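Local coordinates for protein kinase A regulatory subunit, putative (Trypanosoma cruzi, PDB 6FTF) that is the regulatory subunit of a cAMP-independent protein kinase A and binds the nucleoside analogue 7-cyano-7-deazainosine in its two cyclic nucleotide-binding domains, at residues 279-282 with 283-286. Residues are numbered along the deposited sequence; the frame is centred on the assembly and turned at random.
Sequences ADDP and KYEY. With 7CI (7-cyano-7-deazainosine), chain E.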
ATOM      1  N   ALA A 279     -17.740  11.416  -7.992  1.00 13.32           N
ATOM      2  CA  ALA A 279     -19.088  11.919  -7.745  1.00 14.99           C
ATOM      3  C   ALA A 279     -19.555  12.875  -8.835  1.00 16.35           C
ATOM      4  O   ALA A 279     -20.758  12.996  -9.067  1.00 18.38           O
ATOM      5  CB  ALA A 279     -19.156  12.618  -6.387  1.00 18.25           C
ATOM      6  N   ASP A 280     -18.631  13.566  -9.500  1.00 14.30           N
ATOM      7  CA  ASP A 280     -18.940  14.546 -10.540  1.00 13.99           C
ATOM      8  C   ASP A 280     -18.880  13.972 -11.953  1.00 14.48           C
ATOM      9  O   ASP A 280     -19.107  14.711 -12.921  1.00 15.72           O
ATOM     10  CB  ASP A 280     -17.955  15.716 -10.442  1.00 16.97           C
ATOM     11  CG  ASP A 280     -17.952  16.359  -9.072  1.00 17.63           C
ATOM     12  OD1 ASP A 280     -19.055  16.633  -8.551  1.00 19.37           O
ATOM     13  OD2 ASP A 280     -16.845  16.602  -8.534  1.00 20.59           O
ATOM     14  N   ASP A 281     -18.600  12.682 -12.093  1.00 13.22           N
ATOM     15  CA  ASP A 281     -18.392  12.025 -13.371  1.00 12.25           C
ATOM     16  C   ASP A 281     -19.686  11.329 -13.763  1.00 11.61           C
ATOM     17  O   ASP A 281     -20.209  10.529 -12.965  1.00 12.95           O
ATOM     18  CB  ASP A 281     -17.279  11.002 -13.172  1.00 14.32           C
ATOM     19  CG  ASP A 281     -16.893  10.247 -14.428  1.00 15.79           C
ATOM     20  OD1 ASP A 281     -17.716  10.076 -15.355  1.00 15.25           O
ATOM     21  OD2 ASP A 281     -15.742   9.770 -14.434  1.00 19.25           O
ATOM     22  N   PRO A 282     -20.261  11.606 -14.937  1.00 12.98           N
ATOM     23  CA  PRO A 282     -21.539  10.977 -15.293  1.00 13.22           C
ATOM     24  C   PRO A 282     -21.502   9.465 -15.317  1.00 11.86           C
ATOM     25  O   PRO A 282     -22.570   8.849 -15.198  1.00 12.51           O
ATOM     26  CB  PRO A 282     -21.858  11.569 -16.673  1.00 16.49           C
ATOM     27  CG  PRO A 282     -20.557  12.044 -17.196  1.00 18.25           C
ATOM     28  CD  PRO A 282     -19.777  12.496 -16.007  1.00 15.51           C
ATOM     29  N   LYS A 283     -20.328   8.847 -15.452  0.66 10.82           N
ATOM     30  CA  LYS A 283     -20.271   7.389 -15.422  0.66  9.84           C
ATOM     31  C   LYS A 283     -20.635   6.818 -14.059  0.66  9.23           C
ATOM     32  O   LYS A 283     -20.879   5.609 -13.969  0.66 10.55           O
ATOM     33  CB  LYS A 283     -18.888   6.890 -15.847  0.66 14.12           C
ATOM     34  CG  LYS A 283     -18.557   7.234 -17.293  0.66 12.99           C
ATOM     35  CD  LYS A 283     -17.092   6.977 -17.665  0.66 21.36           C
ATOM     36  CE  LYS A 283     -16.835   5.526 -18.082  0.66 19.00           C
ATOM     37  NZ  LYS A 283     -15.557   5.336 -18.883  0.66 11.39           N
ATOM     38  N   TYR A 284     -20.676   7.655 -13.014  1.00  9.80           N
ATOM     39  CA  TYR A 284     -21.015   7.235 -11.660  1.00  9.77           C
ATOM     40  C   TYR A 284     -22.384   7.737 -11.212  1.00 10.11           C
ATOM     41  O   TYR A 284     -22.685   7.706 -10.016  1.00 10.33           O
ATOM     42  CB  TYR A 284     -19.920   7.657 -10.675  1.00  9.37           C
ATOM     43  CG  TYR A 284     -18.558   7.012 -10.923  1.00  9.98           C
ATOM     44  CD1 TYR A 284     -17.720   7.458 -11.934  1.00 10.52           C
ATOM     45  CD2 TYR A 284     -18.117   5.973 -10.129  1.00  9.89           C
ATOM     46  CE1 TYR A 284     -16.490   6.868 -12.146  1.00 11.17           C
ATOM     47  CE2 TYR A 284     -16.876   5.384 -10.325  1.00 10.05           C
ATOM     48  CZ  TYR A 284     -16.068   5.840 -11.334  1.00 10.01           C
ATOM     49  OH  TYR A 284     -14.830   5.281 -11.585  1.00 11.47           O
ATOM     50  N   GLU A 285     -23.250   8.129 -12.156  1.00 10.89           N
ATOM     51  CA  GLU A 285     -24.616   8.492 -11.802  1.00 12.28           C
ATOM     52  C   GLU A 285     -25.328   7.347 -11.086  1.00 10.46           C
ATOM     53  O   GLU A 285     -26.032   7.565 -10.096  1.00 11.30           O
ATOM     54  CB  GLU A 285     -25.377   8.895 -13.062  1.00 14.47           C
ATOM     55  CG  GLU A 285     -26.810   9.305 -12.784  1.00 24.44           C
ATOM     56  CD  GLU A 285     -27.545   9.788 -14.019  1.00 36.19           C
ATOM     57  OE1 GLU A 285     -28.742  10.120 -13.888  1.00 35.78           O
ATOM     58  OE2 GLU A 285     -26.932   9.833 -15.108  1.00 32.72           O
ATOM     59  N   TYR A 286     -25.153   6.123 -11.576  1.00 10.23           N
ATOM     60  CA  TYR A 286     -25.764   4.961 -10.941  1.00 10.72           C
ATOM     61  C   TYR A 286     -25.342   4.861  -9.472  1.00  9.55           C
ATOM     62  O   TYR A 286     -26.175   4.691  -8.576  1.00 10.27           O
ATOM     63  CB  TYR A 286     -25.389   3.703 -11.744  1.00 10.49           C
ATOM     64  CG  TYR A 286     -25.852   2.433 -11.083  1.00 10.55           C
ATOM     65  CD1 TYR A 286     -27.114   1.915 -11.317  1.00 12.05           C
ATOM     66  CD2 TYR A 286     -25.036   1.770 -10.198  1.00 11.18           C
ATOM     67  CE1 TYR A 286     -27.548   0.771 -10.685  1.00 12.41           C
ATOM     68  CE2 TYR A 286     -25.463   0.622  -9.558  1.00 10.79           C
ATOM     69  CZ  TYR A 286     -26.717   0.136  -9.808  1.00 10.00           C
ATOM     70  OH  TYR A 286     -27.160  -0.993  -9.167  1.00 11.42           O
TER
HETATM   71  C1  7CI E 604     -17.177   0.168  -9.917  1.00  8.57           C
HETATM   72  N1  7CI E 604     -18.519   0.865  -9.912  1.00  7.49           N
HETATM   73  O1  7CI E 604     -17.344  -1.181  -9.542  1.00  8.21           O
HETATM   74  C2  7CI E 604     -18.843   1.851 -10.729  1.00  8.20           C
HETATM   75  N2  7CI E 604     -18.122   2.411 -11.730  1.00  8.31           N
HETATM   76  O2  7CI E 604     -14.932   0.666  -9.357  1.00  9.07           O
HETATM   77  C3  7CI E 604     -18.718   3.354 -12.487  1.00 12.73           C
HETATM   78  N3  7CI E 604     -20.011   3.809 -12.189  1.00  9.05           N
HETATM   79  O3  7CI E 604     -15.374   0.044  -6.807  1.00  8.18           O
HETATM   80  C4  7CI E 604     -20.740   3.283 -11.157  1.00  8.48           C
HETATM   81  N4  7CI E 604     -22.817   1.441  -7.988  1.00 10.00           N
HETATM   82  C5  7CI E 604     -20.177   2.238 -10.393  1.00  7.63           C
HETATM   83  O5  7CI E 604     -21.878   3.788 -10.938  1.00  9.46           O
HETATM   84  C6  7CI E 604     -20.615   1.397  -9.285  1.00  7.86           C
HETATM   85  C7  7CI E 604     -19.527   0.566  -9.056  1.00  8.24           C
HETATM   86  C8  7CI E 604     -21.819   1.424  -8.584  1.00  8.87           C
HETATM   87  C9  7CI E 604     -16.238   0.758  -8.923  1.00  7.61           C
HETATM   88  C10 7CI E 604     -16.489  -0.030  -7.745  1.00  7.49           C
HETATM   89  C11 7CI E 604     -16.611  -1.445  -8.352  1.00  8.29           C
HETATM   90  C12 7CI E 604     -17.417  -2.469  -7.455  1.00  8.04           C
HETATM   91  O4  7CI E 604     -18.586  -1.885  -6.997  1.00  8.49           O
HETATM   92  O   HOH W   1     -24.943   9.183 -16.598  1.00 27.36           O
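Asp281 and Tyr284 illustrate how a tight turn can present an aromatic ring to a ligand. With CG anti to its own nitrogen (chi1 -178°), the Asp281 carboxylate folds forward alongside the Lys283 side chain, and Lys283 N donates to Asp281 OD1, 2.9 Å away, from above the carboxylate plane. The Asp281 carbonyl takes the Tyr284 N-H in turn, so one residue grips two successive amides. Pro282 O then receives the Glu285 N-H, and a water bridges that same oxygen to Glu285 OE2, 2.6 Å from the water.

The carboxylate also reaches the edge of the Tyr284 ring, where Asp281 OD2 is 3.8 Å from Tyr284 CE1, the two planes being 65° apart. The base of 7-cyano-7-deazainosine lies over one face of that ring, within about 5° of parallel and offset toward its rim; Tyr284 CE2 is 3.5 Å from C3 of the base. N3 of the base donates to Lys283 O, 2.7 Å away, while Lys283 NZ bonds to Glu226 O. Tyr286 brings its ring edge to the cyano nitrogen, CD2 being 3.1 Å from N4.

An Asx turn overlapping a beta turn thus places Tyr284 at the N-cap before helix 285-293, and its ring resembles the aromatic cap over the base in PKA regulatory subunits.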